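Local structure of RegF protein (Neisseria gonorrhoeae, 4HOJ) at residues Thr5-Ile10 with Lys32-Tyr37; Phe20-Lys25 with Glu70-Arg75; Gln51-Val56 with Asn66-Tyr71. The protein binds glutathione in a glutathione S-transferase fold and, as its name stringent starvation protein A suggests, probably acts in regulation. All blocks are in the same frame, centred on the assembly; numbering follows the deposited sequence.

Contact 1: Thr5-Ile10 with Lys32-Tyr37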
loop_
_atom_site.group_PDB
_atom_site.type_symbol
_atom_site.label_atom_id
_atom_site.label_comp_id
_atom_site.label_asym_id
_atom_site.label_seq_id
_atom_site.Cartn_x
_atom_site.Cartn_y
_atom_site.Cartn_z
ATOM N N THR A 5 15.162 -14.609 7.126
ATOM C CA THR A 5 15.221 -15.432 5.930
ATOM C C THR A 5 14.319 -14.805 4.870
ATOM O O THR A 5 13.155 -14.516 5.126
ATOM C CB THR A 5 14.745 -16.850 6.215
ATOM O OG1 THR A 5 15.602 -17.426 7.204
ATOM C CG2 THR A 5 14.778 -17.738 4.950
ATOM N N LEU A 6 14.833 -14.588 3.669
ATOM C CA LEU A 6 14.070 -14.135 2.540
ATOM C C LEU A 6 13.855 -15.270 1.578
ATOM O O LEU A 6 14.839 -15.840 1.061
ATOM C CB LEU A 6 14.794 -13.002 1.791
ATOM C CG LEU A 6 14.016 -12.391 0.634
ATOM C CD1 LEU A 6 12.913 -11.511 1.193
ATOM C CD2 LEU A 6 14.956 -11.571 -0.268
ATOM N N TYR A 7 12.598 -15.559 1.277
ATOM C CA TYR A 7 12.252 -16.477 0.205
ATOM C C TYR A 7 12.135 -15.676 -1.055
ATOM O O TYR A 7 11.379 -14.710 -1.118
ATOM C CB TYR A 7 10.928 -17.159 0.556
ATOM C CG TYR A 7 11.038 -18.119 1.718
ATOM C CD1 TYR A 7 10.941 -17.698 3.033
ATOM C CD2 TYR A 7 11.262 -19.451 1.488
ATOM C CE1 TYR A 7 11.042 -18.548 4.090
ATOM C CE2 TYR A 7 11.340 -20.333 2.541
ATOM C CZ TYR A 7 11.248 -19.870 3.839
ATOM O OH TYR A 7 11.348 -20.782 4.881
ATOM N N SER A 8 12.953 -16.050 -2.054
ATOM C CA SER A 8 13.190 -15.158 -3.202
ATOM C C SER A 8 13.171 -15.944 -4.503
ATOM O O SER A 8 13.662 -17.060 -4.533
ATOM C CB SER A 8 14.596 -14.556 -3.006
ATOM O OG SER A 8 15.015 -13.916 -4.212
ATOM N N GLY A 9 12.605 -15.369 -5.547
ATOM C CA GLY A 9 12.747 -15.944 -6.883
ATOM C C GLY A 9 13.943 -15.342 -7.600
ATOM O O GLY A 9 14.148 -14.124 -7.559
ATOM N N ILE A 10 14.714 -16.150 -8.287
ATOM C CA ILE A 10 15.986 -15.656 -8.832
ATOM C C ILE A 10 15.812 -14.657 -9.962
ATOM O O ILE A 10 16.724 -13.897 -10.272
ATOM C CB ILE A 10 16.884 -16.785 -9.260
ATOM C CG1 ILE A 10 16.290 -17.636 -10.389
ATOM C CG2 ILE A 10 17.193 -17.698 -8.029
ATOM C CD1 ILE A 10 17.278 -18.676 -10.929
ATOM N N LYS A 32 16.615 -17.942 0.595
ATOM C CA LYS A 32 16.179 -19.245 0.119
ATOM C C LYS A 32 15.557 -19.059 -1.237
ATOM O O LYS A 32 14.559 -18.370 -1.388
ATOM C CB LYS A 32 15.161 -19.889 1.062
ATOM C CG LYS A 32 15.778 -20.424 2.342
ATOM C CD LYS A 32 14.680 -20.929 3.256
ATOM C CE LYS A 32 15.188 -21.929 4.257
ATOM N NZ LYS A 32 15.199 -23.305 3.670
ATOM N N ASP A 33 16.100 -19.723 -2.235
ATOM C CA ASP A 33 15.594 -19.572 -3.590
ATOM C C ASP A 33 14.376 -20.464 -3.776
ATOM O O ASP A 33 14.419 -21.668 -3.461
ATOM C CB ASP A 33 16.657 -19.991 -4.614
ATOM C CG ASP A 33 17.819 -19.021 -4.718
ATOM O OD1 ASP A 33 17.698 -17.872 -4.292
ATOM O OD2 ASP A 33 18.854 -19.457 -5.287
ATOM N N ILE A 34 13.347 -19.872 -4.341
ATOM C CA ILE A 34 12.095 -20.566 -4.638
ATOM C C ILE A 34 11.957 -20.541 -6.156
ATOM O O ILE A 34 12.016 -19.461 -6.744
ATOM C CB ILE A 34 10.929 -19.867 -3.946
ATOM C CG1 ILE A 34 11.097 -19.933 -2.412
ATOM C CG2 ILE A 34 9.641 -20.480 -4.484
ATOM C CD1 ILE A 34 11.100 -21.302 -1.847
ATOM N N ASP A 35 11.748 -21.709 -6.759
ATOM C CA ASP A 35 11.434 -21.790 -8.178
ATOM C C ASP A 35 9.938 -21.527 -8.291
ATOM O O ASP A 35 9.161 -22.368 -7.811
ATOM C CB ASP A 35 11.812 -23.212 -8.627
ATOM C CG ASP A 35 11.376 -23.541 -10.048
ATOM O OD1 ASP A 35 10.872 -22.590 -10.690
ATOM O OD2 ASP A 35 11.656 -24.697 -10.466
ATOM N N ILE A 36 9.561 -20.458 -8.964
ATOM C CA ILE A 36 8.142 -20.144 -9.028
ATOM C C ILE A 36 7.381 -21.181 -9.855
ATOM O O ILE A 36 6.160 -21.220 -9.805
ATOM C CB ILE A 36 7.882 -18.731 -9.538
ATOM C CG1 ILE A 36 8.388 -18.560 -10.955
ATOM C CG2 ILE A 36 8.497 -17.708 -8.598
ATOM C CD1 ILE A 36 8.185 -17.136 -11.442
ATOM N N TYR A 37 8.085 -22.027 -10.609
ATOM C CA TYR A 37 7.431 -23.054 -11.420
ATOM C C TYR A 37 7.271 -24.337 -10.634
ATOM O O TYR A 37 6.665 -25.264 -11.115
ATOM C CB TYR A 37 8.282 -23.341 -12.701
ATOM C CG TYR A 37 8.417 -22.108 -13.563
ATOM C CD1 TYR A 37 7.457 -21.823 -14.570
ATOM C CD2 TYR A 37 9.486 -21.257 -13.418
ATOM C CE1 TYR A 37 7.557 -20.702 -15.348
ATOM C CE2 TYR A 37 9.587 -20.115 -14.201
ATOM C CZ TYR A 37 8.612 -19.875 -15.175
ATOM O OH TYR A 37 8.702 -18.756 -15.981
HETATM O O HOH W 1 16.871 -15.428 -5.327
HETATM O O HOH W 2 13.928 -19.014 -8.542
#
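Thr-5 to Ser-8 and Lys-32 to Asp-33 pair as neighbouring parallel strands, the two ends of the beta-alpha-beta unit that opens the thioredoxin-like N-terminal domain of this glutathione S-transferase homologue; helix 13-25 makes the crossover between them. Three backbone hydrogen bonds alternate along the seam in the parallel pattern: Lys-32 N reaches Leu-6 O at 2.8 Å, Ser-8 N returns to Lys-32 O, and Ile-34 N binds Ser-8 O. Strand 5-8 also pairs with strand 54-57 through Thr-5 and Tyr-7, and so lies inside the sheet, whereas strand 30-33 forms one border of it within the chain.

Tyr-7 and Lys-32 send their side chains out of the same face, where they run side by side in the same direction. The methylene CD of Lys-32 lies 3.5 Å from Tyr-7 CE2 and also meets CG2 of Thr-5, so this methylene rests against both the ring and the methyl. With CG anti to the carbonyl carbon (chi1 -69°), Tyr-7 leans its ring over the border strand, and its edge meets Ile-34, whose CD1 is 3.8 Å from Tyr-7 CD2. Ile-34 also packs on Val-52, a glutathione-binding residue.

Ser-8 and Asp-33 occupy the other face. Ile-10 crosses Asp-33 at about a right angle, its methyl CG2 set 3.6 Å from the carboxylate carbon CG. Ser-8 OG is also hydrogen-bonded to Arg-19 of the crossover helix, which ties the strand to the helix that follows it. One water continues the pairing past the last direct bond, accepting from Ile-10 N and donating to Ile-34 O; a second joins the side chains of the Ser-8 and Asp-33 pair, 2.6 Å from Ser-8 OG and donating to Asp-33 OD1 at 2.8 Å.

Contact 2: Phe20-Lys25 with Glu70-Arg75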
loop_
_atom_site.group_PDB
_atom_site.type_symbol
_atom_site.label_atom_id
_atom_site.label_comp_id
_atom_site.label_asym_id
_atom_site.label_seq_id
_atom_site.Cartn_x
_atom_site.Cartn_y
_atom_site.Cartn_z
ATOM N N PHE A 20 17.975 -6.096 -2.569
ATOM C CA PHE A 20 18.681 -4.820 -2.614
ATOM C C PHE A 20 18.697 -4.159 -1.213
ATOM O O PHE A 20 19.750 -3.740 -0.721
ATOM C CB PHE A 20 18.003 -3.988 -3.691
ATOM C CG PHE A 20 18.709 -2.696 -4.057
ATOM C CD1 PHE A 20 19.964 -2.341 -3.586
ATOM C CD2 PHE A 20 18.034 -1.824 -4.926
ATOM C CE1 PHE A 20 20.554 -1.120 -4.001
ATOM C CE2 PHE A 20 18.591 -0.630 -5.344
ATOM C CZ PHE A 20 19.861 -0.253 -4.864
ATOM N N VAL A 21 17.532 -4.094 -0.544
ATOM C CA VAL A 21 17.498 -3.531 0.794
ATOM C C VAL A 21 18.394 -4.295 1.737
ATOM O O VAL A 21 19.116 -3.679 2.526
ATOM C CB VAL A 21 16.046 -3.451 1.373
ATOM C CG1 VAL A 21 16.081 -2.976 2.848
ATOM C CG2 VAL A 21 15.189 -2.504 0.579
ATOM N N LEU A 22 18.352 -5.622 1.705
ATOM C CA LEU A 22 19.133 -6.411 2.651
ATOM C C LEU A 22 20.605 -6.146 2.507
ATOM O O LEU A 22 21.303 -5.977 3.506
ATOM C CB LEU A 22 18.776 -7.899 2.530
ATOM C CG LEU A 22 17.395 -8.231 3.101
ATOM C CD1 LEU A 22 16.937 -9.576 2.545
ATOM C CD2 LEU A 22 17.439 -8.249 4.613
ATOM N N TYR A 23 21.100 -6.061 1.271
ATOM C CA TYR A 23 22.506 -5.746 1.086
ATOM C C TYR A 23 22.861 -4.303 1.399
ATOM O O TYR A 23 23.973 -4.043 1.867
ATOM C CB TYR A 23 22.956 -6.165 -0.311
ATOM C CG TYR A 23 23.186 -7.666 -0.436
ATOM C CD1 TYR A 23 24.299 -8.231 0.154
ATOM C CD2 TYR A 23 22.297 -8.492 -1.102
ATOM C CE1 TYR A 23 24.529 -9.579 0.054
ATOM C CE2 TYR A 23 22.519 -9.862 -1.211
ATOM C CZ TYR A 23 23.641 -10.379 -0.610
ATOM O OH TYR A 23 23.944 -11.726 -0.666
ATOM N N GLU A 24 21.901 -3.379 1.246
ATOM C CA GLU A 24 22.193 -2.000 1.668
ATOM C C GLU A 24 22.353 -1.932 3.186
ATOM O O GLU A 24 23.160 -1.154 3.662
ATOM C CB GLU A 24 21.054 -1.015 1.239
ATOM C CG GLU A 24 21.012 -0.662 -0.254
ATOM C CD GLU A 24 22.074 0.352 -0.642
ATOM O OE1 GLU A 24 22.479 1.164 0.240
ATOM O OE2 GLU A 24 22.518 0.365 -1.788
ATOM N N LYS A 25 21.574 -2.702 3.954
ATOM C CA LYS A 25 21.688 -2.688 5.418
ATOM C C LYS A 25 22.879 -3.463 5.915
ATOM O O LYS A 25 23.383 -3.178 7.002
ATOM C CB LYS A 25 20.399 -3.247 6.034
ATOM C CG LYS A 25 19.151 -2.431 5.716
ATOM C CD LYS A 25 19.210 -1.057 6.394
ATOM C CE LYS A 25 17.815 -0.383 6.302
ATOM N NZ LYS A 25 17.682 0.817 7.205
ATOM N N GLU A 70 9.748 -1.924 4.250
ATOM C CA GLU A 70 9.462 -1.031 5.395
ATOM C C GLU A 70 9.907 -1.630 6.682
ATOM O O GLU A 70 10.516 -0.955 7.513
ATOM C CB GLU A 70 7.971 -0.726 5.527
ATOM C CG GLU A 70 7.453 0.198 4.454
ATOM C CD GLU A 70 7.511 1.666 4.803
ATOM O OE1 GLU A 70 8.141 2.040 5.825
ATOM O OE2 GLU A 70 6.914 2.454 4.030
ATOM N N TYR A 71 9.560 -2.896 6.876
ATOM C CA TYR A 71 9.974 -3.591 8.083
ATOM C C TYR A 71 11.488 -3.587 8.205
ATOM O O TYR A 71 12.018 -3.207 9.245
ATOM C CB TYR A 71 9.398 -5.028 8.118
ATOM C CG TYR A 71 9.965 -5.824 9.245
ATOM C CD1 TYR A 71 9.554 -5.611 10.549
ATOM C CD2 TYR A 71 10.907 -6.807 9.002
ATOM C CE1 TYR A 71 10.078 -6.362 11.591
ATOM C CE2 TYR A 71 11.455 -7.559 10.039
ATOM C CZ TYR A 71 11.045 -7.333 11.321
ATOM O OH TYR A 71 11.547 -8.090 12.347
ATOM N N ILE A 72 12.191 -3.982 7.151
ATOM C CA ILE A 72 13.635 -4.057 7.239
ATOM C C ILE A 72 14.217 -2.673 7.612
ATOM O O ILE A 72 15.145 -2.571 8.418
ATOM C CB ILE A 72 14.230 -4.617 5.955
ATOM C CG1 ILE A 72 13.826 -6.069 5.794
ATOM C CG2 ILE A 72 15.779 -4.530 6.044
ATOM C CD1 ILE A 72 14.079 -6.574 4.375
ATOM N N ASP A 73 13.658 -1.623 7.004
ATOM C CA ASP A 73 14.172 -0.291 7.256
ATOM C C ASP A 73 13.997 0.103 8.717
ATOM O O ASP A 73 14.838 0.823 9.274
ATOM C CB ASP A 73 13.461 0.727 6.357
ATOM C CG ASP A 73 14.193 2.035 6.266
ATOM O OD1 ASP A 73 15.457 2.024 6.226
ATOM O OD2 ASP A 73 13.543 3.099 6.241
ATOM N N GLU A 74 12.897 -0.333 9.337
ATOM C CA GLU A 74 12.634 0.010 10.718
ATOM C C GLU A 74 13.412 -0.910 11.655
ATOM O O GLU A 74 13.857 -0.478 12.738
ATOM C CB GLU A 74 11.116 0.028 11.027
ATOM C CG GLU A 74 10.385 1.159 10.286
ATOM C CD GLU A 74 8.946 1.352 10.733
ATOM O OE1 GLU A 74 8.428 0.458 11.449
ATOM O OE2 GLU A 74 8.352 2.400 10.354
ATOM N N ARG A 75 13.619 -2.157 11.251
ATOM C CA ARG A 75 14.227 -3.178 12.083
ATOM C C ARG A 75 15.756 -2.981 12.209
ATOM O O ARG A 75 16.361 -3.266 13.261
ATOM C CB ARG A 75 13.888 -4.533 11.477
ATOM C CG ARG A 75 14.609 -5.690 12.036
ATOM C CD ARG A 75 13.981 -6.150 13.324
ATOM N NE ARG A 75 14.675 -7.359 13.718
ATOM C CZ ARG A 75 15.905 -7.391 14.224
ATOM N NH1 ARG A 75 16.575 -6.261 14.440
ATOM N NH2 ARG A 75 16.461 -8.555 14.535
#
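Ile-72 meets Val-21, Leu-22 and Lys-25 where two helices of the thioredoxin-like domain, 13-25 and 65-75, run along the same side of the sheet, their short axes 10.2 Å apart and 10° from parallel. Each branch of Ile-72 has its own partner. Its CG2, anti to the backbone N, touches Val-21 CG1 at 3.6 Å and also approaches the CG methylene of Lys-25. The longer branch ends in CD1, packed 3.8 Å from Leu-22 CD2, the leucine crossing it at about a right angle.

One turn beyond Val-21, the lysine spans the gap. A bend at chi2 (-67°), followed by an extended tail, carries its ammonium group across to Asp-73, where NZ makes a salt bridge of 2.7 Å to OD1, with the CE methylene of Lys-25 at 3.4 Å from the same Asp-73 OD1. The ammonium arrives on the anti side of that oxygen, 22° out of the carboxylate plane. Both partners are buried, so the ion pair joins the helices within the interior, next to the apolar cluster.

Further bonds position both charges. Lys-25 NZ also donates to the carbonyls of Phe-76 and Pro-79, just past the end of helix 65-75; lysine and aspartate thus fasten the chain that follows helix 65-75 as well as each other. Met-151 and Val-154 of helix 151-161 pack against Val-21, bringing the C-terminal helical domain against this helix pair. Met-151 also touches Asp-73, whose OD1 takes the N-H of Leu-81 besides the ammonium of Lys-25.

Contact 3: Gln51-Val56 with Asn66-Tyr71. With GSH (glutathione), chain C.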
loop_
_atom_site.group_PDB
_atom_site.type_symbol
_atom_site.label_atom_id
_atom_site.label_comp_id
_atom_site.label_asym_id
_atom_site.label_seq_id
_atom_site.Cartn_x
_atom_site.Cartn_y
_atom_site.Cartn_z
ATOM N N GLN A 51 3.141 -16.415 -3.451
ATOM C CA GLN A 51 4.139 -15.681 -4.204
ATOM C C GLN A 51 5.375 -15.439 -3.340
ATOM O O GLN A 51 5.356 -15.456 -2.107
ATOM C CB GLN A 51 3.607 -14.316 -4.624
ATOM C CG GLN A 51 2.480 -14.423 -5.623
ATOM C CD GLN A 51 1.970 -13.062 -6.022
ATOM O OE1 GLN A 51 1.960 -12.128 -5.211
ATOM N NE2 GLN A 51 1.576 -12.914 -7.290
ATOM N N VAL A 52 6.476 -15.178 -4.065
ATOM C CA VAL A 52 7.658 -14.569 -3.454
ATOM C C VAL A 52 7.672 -13.073 -3.775
ATOM O O VAL A 52 7.088 -12.649 -4.773
ATOM C CB VAL A 52 8.976 -15.231 -3.981
ATOM C CG1 VAL A 52 9.036 -16.628 -3.434
ATOM C CG2 VAL A 52 9.034 -15.193 -5.513
ATOM N N PRO A 53 8.311 -12.255 -2.935
ATOM C CA PRO A 53 9.091 -12.655 -1.767
ATOM C C PRO A 53 8.272 -12.825 -0.505
ATOM O O PRO A 53 7.131 -12.291 -0.338
ATOM C CB PRO A 53 10.023 -11.459 -1.554
ATOM C CG PRO A 53 9.210 -10.247 -2.104
ATOM C CD PRO A 53 8.547 -10.861 -3.347
ATOM N N VAL A 54 8.824 -13.584 0.448
ATOM C CA VAL A 54 8.333 -13.697 1.824
ATOM C C VAL A 54 9.529 -13.468 2.740
ATOM O O VAL A 54 10.662 -13.924 2.423
ATOM C CB VAL A 54 7.761 -15.082 2.076
ATOM C CG1 VAL A 54 7.438 -15.328 3.551
ATOM C CG2 VAL A 54 6.491 -15.264 1.217
ATOM N N LEU A 55 9.370 -12.743 3.837
ATOM C CA LEU A 55 10.407 -12.643 4.831
ATOM C C LEU A 55 9.936 -13.316 6.101
ATOM O O LEU A 55 8.786 -13.079 6.562
ATOM C CB LEU A 55 10.726 -11.186 5.097
ATOM C CG LEU A 55 11.953 -10.929 5.982
ATOM C CD1 LEU A 55 13.243 -11.023 5.137
ATOM C CD2 LEU A 55 11.897 -9.563 6.663
ATOM N N VAL A 56 10.805 -14.129 6.698
ATOM C CA VAL A 56 10.537 -14.736 7.992
ATOM C C VAL A 56 11.596 -14.313 8.966
ATOM O O VAL A 56 12.800 -14.427 8.678
ATOM C CB VAL A 56 10.473 -16.284 7.899
ATOM C CG1 VAL A 56 10.297 -16.911 9.307
ATOM C CG2 VAL A 56 9.332 -16.695 6.955
ATOM N N ASN A 66 7.091 -4.283 -0.744
ATOM C CA ASN A 66 7.323 -2.963 -0.148
ATOM C C ASN A 66 7.076 -2.961 1.358
ATOM O O ASN A 66 7.666 -2.174 2.080
ATOM C CB ASN A 66 6.413 -1.916 -0.801
ATOM C CG ASN A 66 6.885 -1.498 -2.158
ATOM O OD1 ASN A 66 8.018 -1.719 -2.567
ATOM N ND2 ASN A 66 5.966 -0.881 -2.897
ATOM N N ILE A 67 6.226 -3.869 1.839
ATOM C CA ILE A 67 5.931 -3.980 3.288
ATOM C C ILE A 67 7.132 -4.662 3.977
ATOM O O ILE A 67 7.586 -4.239 5.049
ATOM C CB ILE A 67 4.633 -4.793 3.487
ATOM C CG1 ILE A 67 3.477 -3.944 2.988
ATOM C CG2 ILE A 67 4.442 -5.139 4.941
ATOM C CD1 ILE A 67 2.168 -4.591 3.179
ATOM N N ILE A 68 7.700 -5.716 3.366
ATOM C CA ILE A 68 8.899 -6.335 3.871
ATOM C C ILE A 68 9.986 -5.268 3.988
ATOM O O ILE A 68 10.687 -5.181 4.995
ATOM C CB ILE A 68 9.339 -7.421 2.860
ATOM C CG1 ILE A 68 8.374 -8.616 2.965
ATOM C CG2 ILE A 68 10.805 -7.857 3.166
ATOM C CD1 ILE A 68 8.576 -9.670 1.775
ATOM N N ASN A 69 10.085 -4.419 2.966
ATOM C CA ASN A 69 11.180 -3.439 2.961
ATOM C C ASN A 69 11.001 -2.359 4.002
ATOM O O ASN A 69 11.982 -1.931 4.611
ATOM C CB ASN A 69 11.337 -2.850 1.585
ATOM C CG ASN A 69 11.980 -3.824 0.643
ATOM O OD1 ASN A 69 12.443 -4.888 1.047
ATOM N ND2 ASN A 69 12.002 -3.458 -0.650
ATOM N N GLU A 70 9.748 -1.924 4.250
ATOM C CA GLU A 70 9.462 -1.031 5.395
ATOM C C GLU A 70 9.907 -1.630 6.682
ATOM O O GLU A 70 10.516 -0.955 7.513
ATOM C CB GLU A 70 7.971 -0.726 5.527
ATOM C CG GLU A 70 7.453 0.198 4.454
ATOM C CD GLU A 70 7.511 1.666 4.803
ATOM O OE1 GLU A 70 8.141 2.040 5.825
ATOM O OE2 GLU A 70 6.914 2.454 4.030
ATOM N N TYR A 71 9.560 -2.896 6.876
ATOM C CA TYR A 71 9.974 -3.591 8.083
ATOM C C TYR A 71 11.488 -3.587 8.205
ATOM O O TYR A 71 12.018 -3.207 9.245
ATOM C CB TYR A 71 9.398 -5.028 8.118
ATOM C CG TYR A 71 9.965 -5.824 9.245
ATOM C CD1 TYR A 71 9.554 -5.611 10.549
ATOM C CD2 TYR A 71 10.907 -6.807 9.002
ATOM C CE1 TYR A 71 10.078 -6.362 11.591
ATOM C CE2 TYR A 71 11.455 -7.559 10.039
ATOM C CZ TYR A 71 11.045 -7.333 11.321
ATOM O OH TYR A 71 11.547 -8.090 12.347
HETATM N N1 GSH C . 2.747 -7.607 -4.843
HETATM C CA1 GSH C . 3.826 -8.631 -4.733
HETATM C C1 GSH C . 5.015 -8.049 -4.061
HETATM O O11 GSH C . 5.752 -8.776 -3.347
HETATM O O12 GSH C . 5.257 -6.846 -4.266
HETATM C CB1 GSH C . 4.134 -9.267 -6.096
HETATM C CG1 GSH C . 5.045 -10.496 -6.001
HETATM C CD1 GSH C . 5.017 -11.273 -7.303
HETATM O OE1 GSH C . 4.393 -10.932 -8.283
HETATM N N2 GSH C . 5.839 -12.389 -7.262
HETATM C CA2 GSH C . 5.882 -13.258 -8.438
HETATM C C2 GSH C . 5.371 -14.603 -7.985
HETATM O O2 GSH C . 5.602 -15.168 -6.928
HETATM C CB2 GSH C . 7.242 -13.492 -9.002
HETATM S SG2 GSH C . 8.092 -12.012 -9.473
HETATM N N3 GSH C . 4.622 -15.305 -9.019
HETATM C CA3 GSH C . 4.049 -16.615 -8.768
HETATM C C3 GSH C . 2.563 -16.481 -8.891
HETATM O O31 GSH C . 1.917 -15.383 -9.001
HETATM O O32 GSH C . 1.934 -17.563 -8.855
#
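Strand 54-56 and helix 66-71 pass 8.9 Å apart with their directions 32° from parallel, closest in backbone at Leu-55 and Ile-68. Between them Ile-68 points its side chain at the strand: CD1 rests 3.7 Å from Pro-53 O and also approaches the proline ring, while CG2 lies against Leu-55 CB. Leu-55 in turn reaches past it with CD2 to Tyr-71, meeting CD2 of the ring at 3.7 Å and crossing that side chain at about a right angle. The CB of Tyr-71 already faces the strand; with CG anti to the backbone N (chi1 172°) the ring is put alongside Leu-55, and beyond it the OH is hydrogen-bonded to Glu-57.

This packing places helix 65-75 on the sheet directly behind the cis-proline loop common to thioredoxin-like folds, which glutathione transferases use to hold the backbone of glutathione. The peptide before Pro-53 is cis, and Val-52 just ahead of it holds the ligand backbone in an antiparallel manner: Val-52 N donates to O2 at 3.0 Å, and glutathione N2 donates to Val-52 O at 2.8 Å. Gln-51 adds a nearly straight bond (170°) from NE2 to the glycyl carboxylate oxygen O31. Lys-39, Glu-64 and Ser-65 bind the same ligand, while Pro-53 CD stands 3.5 Å from O11 of its gamma-glutamyl carboxylate.

The three contacts join the sheet and the two helices on one side of it within a single domain. Contacts 1 and 3 share the sheet: Tyr-7 N lies 2.8 Å from Val-54 O, and Thr-5 N equally far from Val-56 O, both probable hydrogen bonds. Contacts 2 and 3 share Glu-70 and Tyr-71 on helix 65-75, and Ile-72 CG1 of contact 2 comes to 4.1 Å from Leu-55 CD2. Leu-6 CD2 and Leu-22 CD1, 4.0 Å apart, join contact 1 to contact 2. Contact 3 holds the ligand directly; the others stand off from glutathione, at the nearest atoms, by about 6 Å for Gly-9 and about 12 Å for the Ile-72 side chain. Contacts 2 and 3 also touch the second subunit.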